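Local structure of DUF1573 domain-containing protein (Porphyromonas gingivalis, 2QSV) at residues Met120-Leu131 against Arg212-Leu220; Glu141-Leu152 against Arg168-Leu179. The protein is of unknown function, possibly a cysteine-type peptidase; this C-terminal part holds two immunoglobulin-like domains. All coordinates share one frame; numbering follows the deposited sequence.

Interaction 1: Met120-Leu131 against Arg212-Leu220; sequences MELSTYLDMGQL and RRIKVKAEL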
loop_
_atom_site.group_PDB
_atom_site.type_symbol
_atom_site.label_atom_id
_atom_site.label_comp_id
_atom_site.label_asym_id
_atom_site.label_seq_id
_atom_site.Cartn_x
_atom_site.Cartn_y
_atom_site.Cartn_z
HETATM N N MSE A 120 13.162 0.790 -16.417
HETATM C CA MSE A 120 12.825 2.151 -15.990
HETATM C C MSE A 120 14.062 2.927 -15.543
HETATM O O MSE A 120 14.828 2.454 -14.668
HETATM C CB MSE A 120 11.740 2.121 -14.876
HETATM C CG MSE A 120 11.191 3.553 -14.484
HETATM SE SE MSE A 120 9.439 3.455 -13.726
HETATM C CE MSE A 120 10.131 2.777 -11.959
ATOM N N GLU A 121 14.242 4.115 -16.112
ATOM C CA GLU A 121 15.239 5.035 -15.634
ATOM C C GLU A 121 14.556 6.330 -15.179
ATOM O O GLU A 121 13.748 6.908 -15.911
ATOM C CB GLU A 121 16.262 5.267 -16.742
ATOM C CG GLU A 121 17.280 6.306 -16.445
ATOM C CD GLU A 121 18.157 6.593 -17.645
ATOM O OE1 GLU A 121 18.774 5.624 -18.167
ATOM O OE2 GLU A 121 18.242 7.781 -18.044
ATOM N N LEU A 122 14.860 6.765 -13.945
ATOM C CA LEU A 122 14.337 8.035 -13.393
ATOM C C LEU A 122 15.169 8.489 -12.178
ATOM O O LEU A 122 15.943 7.723 -11.595
ATOM C CB LEU A 122 12.846 7.968 -12.943
ATOM C CG LEU A 122 12.200 6.778 -12.170
ATOM C CD1 LEU A 122 13.144 5.806 -11.444
ATOM C CD2 LEU A 122 11.029 7.109 -11.346
ATOM N N SER A 123 14.905 9.716 -11.783
ATOM C CA SER A 123 15.409 10.251 -10.550
ATOM C C SER A 123 14.616 9.673 -9.379
ATOM O O SER A 123 13.380 9.643 -9.368
ATOM C CB SER A 123 15.292 11.773 -10.623
ATOM O OG SER A 123 15.441 12.287 -9.303
ATOM N N THR A 124 15.333 9.143 -8.404
ATOM C CA THR A 124 14.665 8.534 -7.242
ATOM C C THR A 124 14.812 9.336 -5.931
ATOM O O THR A 124 14.505 8.847 -4.853
ATOM C CB THR A 124 15.049 7.063 -7.069
ATOM O OG1 THR A 124 16.472 6.947 -7.078
ATOM C CG2 THR A 124 14.433 6.202 -8.221
ATOM N N TYR A 125 15.272 10.571 -6.055
ATOM C CA TYR A 125 15.481 11.444 -4.923
ATOM C C TYR A 125 15.130 12.841 -5.372
ATOM O O TYR A 125 15.765 13.392 -6.264
ATOM C CB TYR A 125 16.936 11.364 -4.451
ATOM C CG TYR A 125 17.213 12.182 -3.173
ATOM C CD1 TYR A 125 17.041 11.630 -1.909
ATOM C CD2 TYR A 125 17.654 13.506 -3.252
ATOM C CE1 TYR A 125 17.318 12.380 -0.726
ATOM C CE2 TYR A 125 17.926 14.267 -2.087
ATOM C CZ TYR A 125 17.753 13.693 -0.834
ATOM O OH TYR A 125 18.028 14.447 0.311
ATOM N N LEU A 126 14.102 13.413 -4.783
ATOM C CA LEU A 126 13.714 14.757 -5.124
ATOM C C LEU A 126 13.588 15.608 -3.846
ATOM O O LEU A 126 12.693 15.385 -3.027
ATOM C CB LEU A 126 12.362 14.759 -5.894
ATOM C CG LEU A 126 11.727 16.145 -6.155
ATOM C CD1 LEU A 126 12.588 17.026 -7.073
ATOM C CD2 LEU A 126 10.310 16.025 -6.758
ATOM N N ASP A 127 14.461 16.599 -3.697
ATOM C CA ASP A 127 14.332 17.522 -2.562
ATOM C C ASP A 127 13.726 18.798 -3.083
ATOM O O ASP A 127 14.374 19.538 -3.829
ATOM C CB ASP A 127 15.699 17.772 -1.880
ATOM C CG ASP A 127 15.572 18.498 -0.506
ATOM O OD1 ASP A 127 14.540 19.160 -0.200
ATOM O OD2 ASP A 127 16.537 18.383 0.272
HETATM N N MSE A 128 12.468 19.048 -2.740
HETATM C CA MSE A 128 11.785 20.246 -3.224
HETATM C C MSE A 128 12.116 21.544 -2.477
HETATM O O MSE A 128 11.638 22.622 -2.849
HETATM C CB MSE A 128 10.294 20.015 -3.249
HETATM C CG MSE A 128 9.955 18.844 -4.137
HETATM SE SE MSE A 128 8.090 18.617 -4.292
HETATM C CE MSE A 128 7.499 20.342 -4.843
ATOM N N GLY A 129 12.959 21.442 -1.462
ATOM C CA GLY A 129 13.316 22.585 -0.634
ATOM C C GLY A 129 12.164 23.156 0.185
ATOM O O GLY A 129 11.244 22.434 0.598
ATOM N N GLN A 130 12.227 24.468 0.403
ATOM C CA GLN A 130 11.264 25.212 1.197
ATOM C C GLN A 130 10.114 25.706 0.334
ATOM O O GLN A 130 10.335 26.360 -0.678
ATOM C CB GLN A 130 11.965 26.379 1.902
ATOM C CG GLN A 130 11.035 27.366 2.586
ATOM C CD GLN A 130 11.757 28.243 3.588
ATOM O OE1 GLN A 130 11.917 27.874 4.757
ATOM N NE2 GLN A 130 12.196 29.412 3.138
ATOM N N LEU A 131 8.887 25.385 0.747
ATOM C CA LEU A 131 7.692 25.675 -0.046
ATOM C C LEU A 131 6.982 26.987 0.291
ATOM O O LEU A 131 6.288 27.542 -0.574
ATOM C CB LEU A 131 6.679 24.532 0.062
ATOM C CG LEU A 131 7.114 23.099 -0.239
ATOM C CD1 LEU A 131 5.902 22.217 -0.192
ATOM C CD2 LEU A 131 7.778 22.994 -1.591
ATOM N N ARG A 212 9.622 0.394 -7.384
ATOM C CA ARG A 212 10.616 1.461 -7.415
ATOM C C ARG A 212 10.126 2.597 -6.534
ATOM O O ARG A 212 8.957 2.862 -6.518
ATOM C CB ARG A 212 10.789 1.914 -8.881
ATOM C CG ARG A 212 12.129 2.504 -9.152
ATOM C CD ARG A 212 13.243 1.442 -9.200
ATOM N NE ARG A 212 14.427 2.234 -9.405
ATOM C CZ ARG A 212 14.846 2.643 -10.604
ATOM N NH1 ARG A 212 14.182 2.256 -11.741
ATOM N NH2 ARG A 212 15.942 3.384 -10.661
ATOM N N ARG A 213 10.990 3.221 -5.728
ATOM C CA ARG A 213 10.544 4.293 -4.856
ATOM C C ARG A 213 11.327 5.547 -5.060
ATOM O O ARG A 213 12.552 5.535 -5.187
ATOM C CB ARG A 213 10.570 3.899 -3.357
ATOM C CG ARG A 213 9.646 2.804 -3.013
ATOM C CD ARG A 213 9.970 2.416 -1.591
ATOM N NE ARG A 213 9.065 1.454 -0.993
ATOM C CZ ARG A 213 9.316 0.160 -0.887
ATOM N NH1 ARG A 213 10.386 -0.359 -1.428
ATOM N NH2 ARG A 213 8.463 -0.612 -0.280
ATOM N N ILE A 214 10.585 6.631 -5.132
ATOM C CA ILE A 214 11.147 7.924 -5.216
ATOM C C ILE A 214 10.948 8.590 -3.859
ATOM O O ILE A 214 9.810 8.720 -3.393
ATOM C CB ILE A 214 10.398 8.801 -6.285
ATOM C CG1 ILE A 214 10.530 8.167 -7.672
ATOM C CG2 ILE A 214 10.992 10.209 -6.342
ATOM C CD1 ILE A 214 9.532 8.797 -8.641
ATOM N N LYS A 215 12.043 9.005 -3.239
ATOM C CA LYS A 215 11.949 9.796 -2.009
ATOM C C LYS A 215 11.800 11.270 -2.328
ATOM O O LYS A 215 12.630 11.858 -3.002
ATOM C CB LYS A 215 13.179 9.595 -1.109
ATOM C CG LYS A 215 13.261 10.659 0.040
ATOM C CD LYS A 215 12.105 10.515 1.061
ATOM C CE LYS A 215 12.178 9.189 1.815
ATOM N NZ LYS A 215 10.871 8.644 2.205
ATOM N N VAL A 216 10.712 11.850 -1.864
ATOM C CA VAL A 216 10.437 13.253 -2.003
ATOM C C VAL A 216 10.564 13.960 -0.625
ATOM O O VAL A 216 9.971 13.529 0.377
ATOM C CB VAL A 216 9.024 13.473 -2.580
ATOM C CG1 VAL A 216 8.712 14.977 -2.785
ATOM C CG2 VAL A 216 8.851 12.702 -3.930
ATOM N N LYS A 217 11.344 15.026 -0.599
ATOM C CA LYS A 217 11.494 15.909 0.560
ATOM C C LYS A 217 10.979 17.308 0.290
ATOM O O LYS A 217 11.102 17.839 -0.830
ATOM C CB LYS A 217 12.950 15.992 0.969
ATOM C CG LYS A 217 13.444 14.740 1.601
ATOM C CD LYS A 217 14.950 14.876 1.886
ATOM C CE LYS A 217 15.442 13.583 2.491
ATOM N NZ LYS A 217 16.904 13.709 2.751
ATOM N N ALA A 218 10.372 17.892 1.322
ATOM C CA ALA A 218 9.833 19.236 1.272
ATOM C C ALA A 218 9.798 19.810 2.706
ATOM O O ALA A 218 9.630 19.064 3.668
ATOM C CB ALA A 218 8.438 19.222 0.651
ATOM N N GLU A 219 9.994 21.119 2.839
ATOM C CA GLU A 219 9.849 21.813 4.139
ATOM C C GLU A 219 9.022 23.081 3.991
ATOM O O GLU A 219 8.951 23.662 2.892
ATOM C CB GLU A 219 11.209 22.084 4.805
ATOM C CG GLU A 219 12.155 22.928 3.990
ATOM C CD GLU A 219 13.622 22.771 4.427
ATOM O OE1 GLU A 219 13.910 22.998 5.631
ATOM O OE2 GLU A 219 14.478 22.435 3.558
ATOM N N LEU A 220 8.376 23.505 5.076
ATOM C CA LEU A 220 7.437 24.629 5.003
ATOM C C LEU A 220 8.061 25.955 4.554
ATOM O O LEU A 220 9.204 26.240 4.882
ATOM C CB LEU A 220 6.684 24.808 6.327
ATOM C CG LEU A 220 5.562 23.799 6.539
ATOM C CD1 LEU A 220 4.898 24.038 7.886
ATOM C CD2 LEU A 220 4.548 23.908 5.419
HETATM O O HOH W 1 17.181 4.944 -12.849
HETATM O O HOH W 2 13.166 20.211 1.872
#
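Arg212 reaches across to Met120, Leu122 and Thr124 where the two segments lie too far apart to pair as strands. Its CB and CG both lie against CE of selenomethionine Met120, the two side chains passing head to tail. The chain then bends (chi2 74°), bringing NE and NH2 obliquely near Thr124 CG2 and carrying the guanidinium under Leu122, whose CD1 sits over one face, 3.7 Å from Arg212 CZ. At the rim, Arg212 NH1 donates to Met120 O at 3.0 Å, within the guanidinium plane but above that of the carbonyl, while NH2 meets a water that also accepts from Leu122 N. Hydrogen bonds and apolar cover thus fix the group's rotation together. Beyond it, Leu122 CD2 packs on Ile214 CD1 (3.5 Å), and parallel pairing begins with Lys215 N bonded to Thr124 O. On the face bearing Tyr125 and Asp127, an extended Lys217 donates through NZ to Tyr125 OH at 2.8 Å, approaching at the ring's edge; Lys215 instead turns its amine to Asp199. The other face carries Val216 CG1 against Met128 SE. Asp127 OD1 accepts from Gly129 N, 3.0 Å away, forming an Asx turn at a beta bulge, where the register slips by one residue. A first strand that switches sheets, here after Met120-Glu121, and then runs parallel to the last strand is characteristic of immunoglobulin-like beta sandwiches.

Interaction 2: Glu141-Leu152 against Arg168-Leu179; sequences EIRNVGAGPLRL and RTEIKPGGSTLL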
loop_
_atom_site.group_PDB
_atom_site.type_symbol
_atom_site.label_atom_id
_atom_site.label_comp_id
_atom_site.label_asym_id
_atom_site.label_seq_id
_atom_site.Cartn_x
_atom_site.Cartn_y
_atom_site.Cartn_z
ATOM N N GLU A 141 10.953 12.904 -15.027
ATOM C CA GLU A 141 10.888 12.185 -16.279
ATOM C C GLU A 141 11.175 10.714 -16.071
ATOM O O GLU A 141 12.201 10.306 -15.485
ATOM C CB GLU A 141 11.857 12.802 -17.316
ATOM C CG GLU A 141 11.789 12.050 -18.660
ATOM C CD GLU A 141 12.604 12.695 -19.790
ATOM O OE1 GLU A 141 13.698 13.200 -19.568
ATOM O OE2 GLU A 141 12.163 12.633 -20.932
ATOM N N ILE A 142 10.250 9.902 -16.519
ATOM C CA ILE A 142 10.429 8.500 -16.437
ATOM C C ILE A 142 10.764 7.961 -17.819
ATOM O O ILE A 142 9.975 8.097 -18.737
ATOM C CB ILE A 142 9.163 7.807 -15.909
ATOM C CG1 ILE A 142 8.878 8.213 -14.434
ATOM C CG2 ILE A 142 9.293 6.286 -16.128
ATOM C CD1 ILE A 142 7.562 7.556 -13.885
ATOM N N ARG A 143 11.868 7.239 -17.903
ATOM C CA ARG A 143 12.388 6.840 -19.160
ATOM C C ARG A 143 12.335 5.317 -19.289
ATOM O O ARG A 143 12.647 4.597 -18.326
ATOM C CB ARG A 143 13.818 7.321 -19.207
ATOM C CG ARG A 143 14.276 7.657 -20.552
ATOM C CD ARG A 143 15.691 8.153 -20.527
ATOM N NE ARG A 143 16.417 7.490 -21.600
ATOM C CZ ARG A 143 17.693 7.698 -21.903
ATOM N NH1 ARG A 143 18.411 8.558 -21.182
ATOM N NH2 ARG A 143 18.268 7.001 -22.891
ATOM N N ASN A 144 11.941 4.828 -20.469
ATOM C CA ASN A 144 12.087 3.401 -20.789
ATOM C C ASN A 144 13.316 3.141 -21.628
ATOM O O ASN A 144 13.448 3.618 -22.806
ATOM C CB ASN A 144 10.785 2.821 -21.450
ATOM C CG ASN A 144 10.928 1.340 -21.834
ATOM O OD1 ASN A 144 11.747 0.621 -21.264
ATOM N ND2 ASN A 144 10.103 0.871 -22.765
ATOM N N VAL A 145 14.254 2.370 -21.061
ATOM C CA VAL A 145 15.460 2.035 -21.778
ATOM C C VAL A 145 15.455 0.564 -22.097
ATOM O O VAL A 145 16.447 0.053 -22.533
ATOM C CB VAL A 145 16.806 2.520 -21.098
ATOM C CG1 VAL A 145 16.829 4.030 -20.968
ATOM C CG2 VAL A 145 17.047 1.814 -19.724
ATOM N N GLY A 146 14.341 -0.118 -21.882
ATOM C CA GLY A 146 14.282 -1.543 -22.173
ATOM C C GLY A 146 14.013 -1.823 -23.673
ATOM O O GLY A 146 14.043 -0.902 -24.518
ATOM N N ALA A 147 13.738 -3.082 -23.966
ATOM C CA ALA A 147 13.474 -3.581 -25.334
ATOM C C ALA A 147 11.975 -3.734 -25.594
ATOM O O ALA A 147 11.567 -3.808 -26.717
ATOM C CB ALA A 147 14.222 -4.922 -25.580
ATOM N N GLY A 148 11.183 -3.778 -24.527
ATOM C CA GLY A 148 9.752 -3.880 -24.566
ATOM C C GLY A 148 9.104 -2.635 -23.957
ATOM O O GLY A 148 9.800 -1.734 -23.446
ATOM N N PRO A 149 7.760 -2.573 -24.009
ATOM C CA PRO A 149 7.023 -1.442 -23.437
ATOM C C PRO A 149 7.128 -1.504 -21.894
ATOM O O PRO A 149 6.985 -2.574 -21.285
ATOM C CB PRO A 149 5.560 -1.677 -23.885
ATOM C CG PRO A 149 5.476 -3.104 -24.260
ATOM C CD PRO A 149 6.862 -3.622 -24.552
ATOM N N LEU A 150 7.415 -0.359 -21.304
ATOM C CA LEU A 150 7.426 -0.196 -19.858
ATOM C C LEU A 150 6.021 0.134 -19.428
ATOM O O LEU A 150 5.432 1.113 -19.935
ATOM C CB LEU A 150 8.372 0.931 -19.473
ATOM C CG LEU A 150 8.454 1.345 -17.978
ATOM C CD1 LEU A 150 9.063 0.214 -17.116
ATOM C CD2 LEU A 150 9.295 2.662 -17.855
ATOM N N ARG A 151 5.464 -0.689 -18.535
ATOM C CA ARG A 151 4.132 -0.500 -18.010
ATOM C C ARG A 151 4.154 -0.085 -16.542
ATOM O O ARG A 151 4.866 -0.715 -15.750
ATOM C CB ARG A 151 3.363 -1.814 -18.135
ATOM C CG ARG A 151 3.175 -2.264 -19.602
ATOM C CD ARG A 151 2.488 -3.640 -19.655
ATOM N NE ARG A 151 2.698 -4.238 -20.970
ATOM C CZ ARG A 151 2.111 -3.805 -22.086
ATOM N NH1 ARG A 151 1.277 -2.769 -22.047
ATOM N NH2 ARG A 151 2.359 -4.391 -23.252
ATOM N N LEU A 152 3.403 0.954 -16.201
ATOM C CA LEU A 152 3.335 1.454 -14.837
ATOM C C LEU A 152 2.037 0.931 -14.280
ATOM O O LEU A 152 0.973 1.488 -14.561
ATOM C CB LEU A 152 3.383 2.992 -14.779
ATOM C CG LEU A 152 4.489 3.731 -15.507
ATOM C CD1 LEU A 152 4.432 5.258 -15.256
ATOM C CD2 LEU A 152 5.901 3.179 -15.241
ATOM N N ARG A 168 1.372 9.075 -18.833
ATOM C CA ARG A 168 1.049 7.827 -19.509
ATOM C C ARG A 168 1.426 6.672 -18.627
ATOM O O ARG A 168 2.333 6.802 -17.789
ATOM C CB ARG A 168 1.944 7.671 -20.763
ATOM C CG ARG A 168 1.555 8.538 -21.913
ATOM C CD ARG A 168 2.459 8.194 -23.173
ATOM N NE ARG A 168 2.201 6.837 -23.604
ATOM C CZ ARG A 168 1.122 6.458 -24.281
ATOM N NH1 ARG A 168 0.206 7.354 -24.616
ATOM N NH2 ARG A 168 0.971 5.186 -24.644
ATOM N N THR A 169 0.800 5.526 -18.847
ATOM C CA THR A 169 1.146 4.323 -18.087
ATOM C C THR A 169 1.777 3.255 -18.953
ATOM O O THR A 169 2.086 2.156 -18.454
ATOM C CB THR A 169 -0.047 3.677 -17.341
ATOM O OG1 THR A 169 -1.074 3.374 -18.284
ATOM C CG2 THR A 169 -0.606 4.574 -16.243
ATOM N N GLU A 170 1.967 3.560 -20.235
ATOM C CA GLU A 170 2.716 2.655 -21.102
ATOM C C GLU A 170 3.686 3.484 -21.924
ATOM O O GLU A 170 3.292 4.488 -22.562
ATOM C CB GLU A 170 1.809 1.795 -21.979
ATOM C CG GLU A 170 2.612 0.791 -22.832
ATOM C CD GLU A 170 1.790 0.168 -23.972
ATOM O OE1 GLU A 170 0.531 0.249 -23.912
ATOM O OE2 GLU A 170 2.394 -0.409 -24.924
ATOM N N ILE A 171 4.957 3.084 -21.861
ATOM C CA ILE A 171 6.050 3.848 -22.436
ATOM C C ILE A 171 6.823 2.977 -23.382
ATOM O O ILE A 171 7.381 1.927 -22.989
ATOM C CB ILE A 171 6.970 4.506 -21.373
ATOM C CG1 ILE A 171 6.136 5.472 -20.488
ATOM C CG2 ILE A 171 8.014 5.442 -22.018
ATOM C CD1 ILE A 171 5.649 4.850 -19.169
ATOM N N LYS A 172 6.899 3.428 -24.645
ATOM C CA LYS A 172 7.631 2.625 -25.657
ATOM C C LYS A 172 9.148 2.710 -25.433
ATOM O O LYS A 172 9.620 3.677 -24.852
ATOM C CB LYS A 172 7.256 3.016 -27.115
ATOM C CG LYS A 172 7.626 4.421 -27.466
ATOM C CD LYS A 172 7.183 4.795 -28.928
ATOM C CE LYS A 172 5.667 4.969 -29.090
ATOM N NZ LYS A 172 5.313 5.141 -30.554
ATOM N N PRO A 173 9.907 1.722 -25.934
ATOM C CA PRO A 173 11.400 1.767 -25.841
ATOM C C PRO A 173 12.008 3.064 -26.343
ATOM O O PRO A 173 11.634 3.549 -27.437
ATOM C CB PRO A 173 11.866 0.583 -26.685
ATOM C CG PRO A 173 10.675 -0.344 -26.755
ATOM C CD PRO A 173 9.422 0.490 -26.587
ATOM N N GLY A 174 12.919 3.640 -25.544
ATOM C CA GLY A 174 13.475 4.932 -25.804
ATOM C C GLY A 174 12.596 6.122 -25.534
ATOM O O GLY A 174 13.069 7.262 -25.621
ATOM N N GLY A 175 11.328 5.867 -25.204
ATOM C CA GLY A 175 10.414 6.939 -24.873
ATOM C C GLY A 175 10.426 7.325 -23.397
ATOM O O GLY A 175 11.129 6.720 -22.575
ATOM N N SER A 176 9.650 8.347 -23.073
ATOM C CA SER A 176 9.537 8.794 -21.691
ATOM C C SER A 176 8.165 9.413 -21.438
ATOM O O SER A 176 7.393 9.723 -22.392
ATOM C CB SER A 176 10.664 9.753 -21.344
ATOM O OG SER A 176 10.479 10.973 -22.028
ATOM N N THR A 177 7.849 9.590 -20.164
ATOM C CA THR A 177 6.615 10.263 -19.760
ATOM C C THR A 177 6.950 11.132 -18.534
ATOM O O THR A 177 7.980 10.936 -17.890
ATOM C CB THR A 177 5.439 9.279 -19.539
ATOM O OG1 THR A 177 4.225 10.006 -19.480
ATOM C CG2 THR A 177 5.553 8.412 -18.220
ATOM N N LEU A 178 6.122 12.112 -18.239
ATOM C CA LEU A 178 6.325 12.885 -17.003
ATOM C C LEU A 178 5.467 12.309 -15.884
ATOM O O LEU A 178 4.304 11.946 -16.094
ATOM C CB LEU A 178 5.968 14.357 -17.245
ATOM C CG LEU A 178 6.994 15.064 -18.107
ATOM C CD1 LEU A 178 6.623 16.515 -18.308
ATOM C CD2 LEU A 178 8.332 14.952 -17.448
ATOM N N LEU A 179 6.091 12.171 -14.720
ATOM C CA LEU A 179 5.392 11.941 -13.445
ATOM C C LEU A 179 5.114 13.291 -12.846
ATOM O O LEU A 179 6.033 14.021 -12.538
ATOM C CB LEU A 179 6.271 11.108 -12.498
ATOM C CG LEU A 179 5.649 10.683 -11.145
ATOM C CD1 LEU A 179 4.436 9.798 -11.335
ATOM C CD2 LEU A 179 6.746 9.978 -10.350
#
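With CG anti to the backbone N (chi1 178°), Asn144 directs its amide between its own loop and Ile171, and a chi2 of 24° settles how that amide is turned. Asn144 ND2 gives one hydrogen bond to Gly148 O at 2.7 Å, nearly in the amide plane, and a second to Ile171 O at 2.9 Å, tilted from that plane and above the plane of the acceptor carbonyl. Ile171 O also takes the N-H of Leu150, making it a doubly gripped acceptor. On the other side of the amide, OD1 receives Gly146 N in an Asx turn and Val119 N from outside the two segments. Three chain portions are therefore clasped by one buried side chain. The backbone of Asn144 is engaged as well: its N donates to Gly175 O, and its O accepts from Gly174 N within the type II turn Lys172-Gly175. In that turn Pro173 lays CB 3.4 Å from Gly146 O, fitting the proline against the 146-148 loop.

Two antiparallel ladders flank this junction. In one, Ser176 OG donates to Glu141 OE2 (2.6 Å), met on the anti side of the carboxylate. In the other, Arg151 and Glu170 run side by side, their flat groups 50° apart, in a long salt bridge of 3.6 Å between NH1 and OE1. Inward, the side chains of Leu152 and Ile171 cross, CG of the first 4.0 Å from CD1 of the second, while Ile142 CD1 rests on Leu179 CB.

Strands 136-144 and 176-183 belong to one sheet, 150-157 and 170-171 to the other; Met120 of strand 120-121 packs on Ile142, Leu150 and Leu152, and Pro166 and Ala164 of strand 162-166 touch Leu152 and Leu179 respectively.

Both contacts lie in the second, HYDIN/CFA65/VesB-like immunoglobulin domain, with centres about 19 Å apart. Interaction 1 joins the first and last strands of the domain, and everything in interaction 2 falls between them in sequence. Each involves both sheets: strand 120-121 borders 136-144 in the four-stranded sheet, whereas 125-130 and 170-171 form opposite edges of the five-stranded one. They meet directly where Ile214 CD1 packs on Leu179 CD2 (3.5 Å) and Met120 CG on Ile142 CG2 (3.7 Å), within the sandwich interior. One contact therefore ties the domain's chain ends together and the other links its sheets through loops that pass from one sheet to the other, with a shared apolar core between.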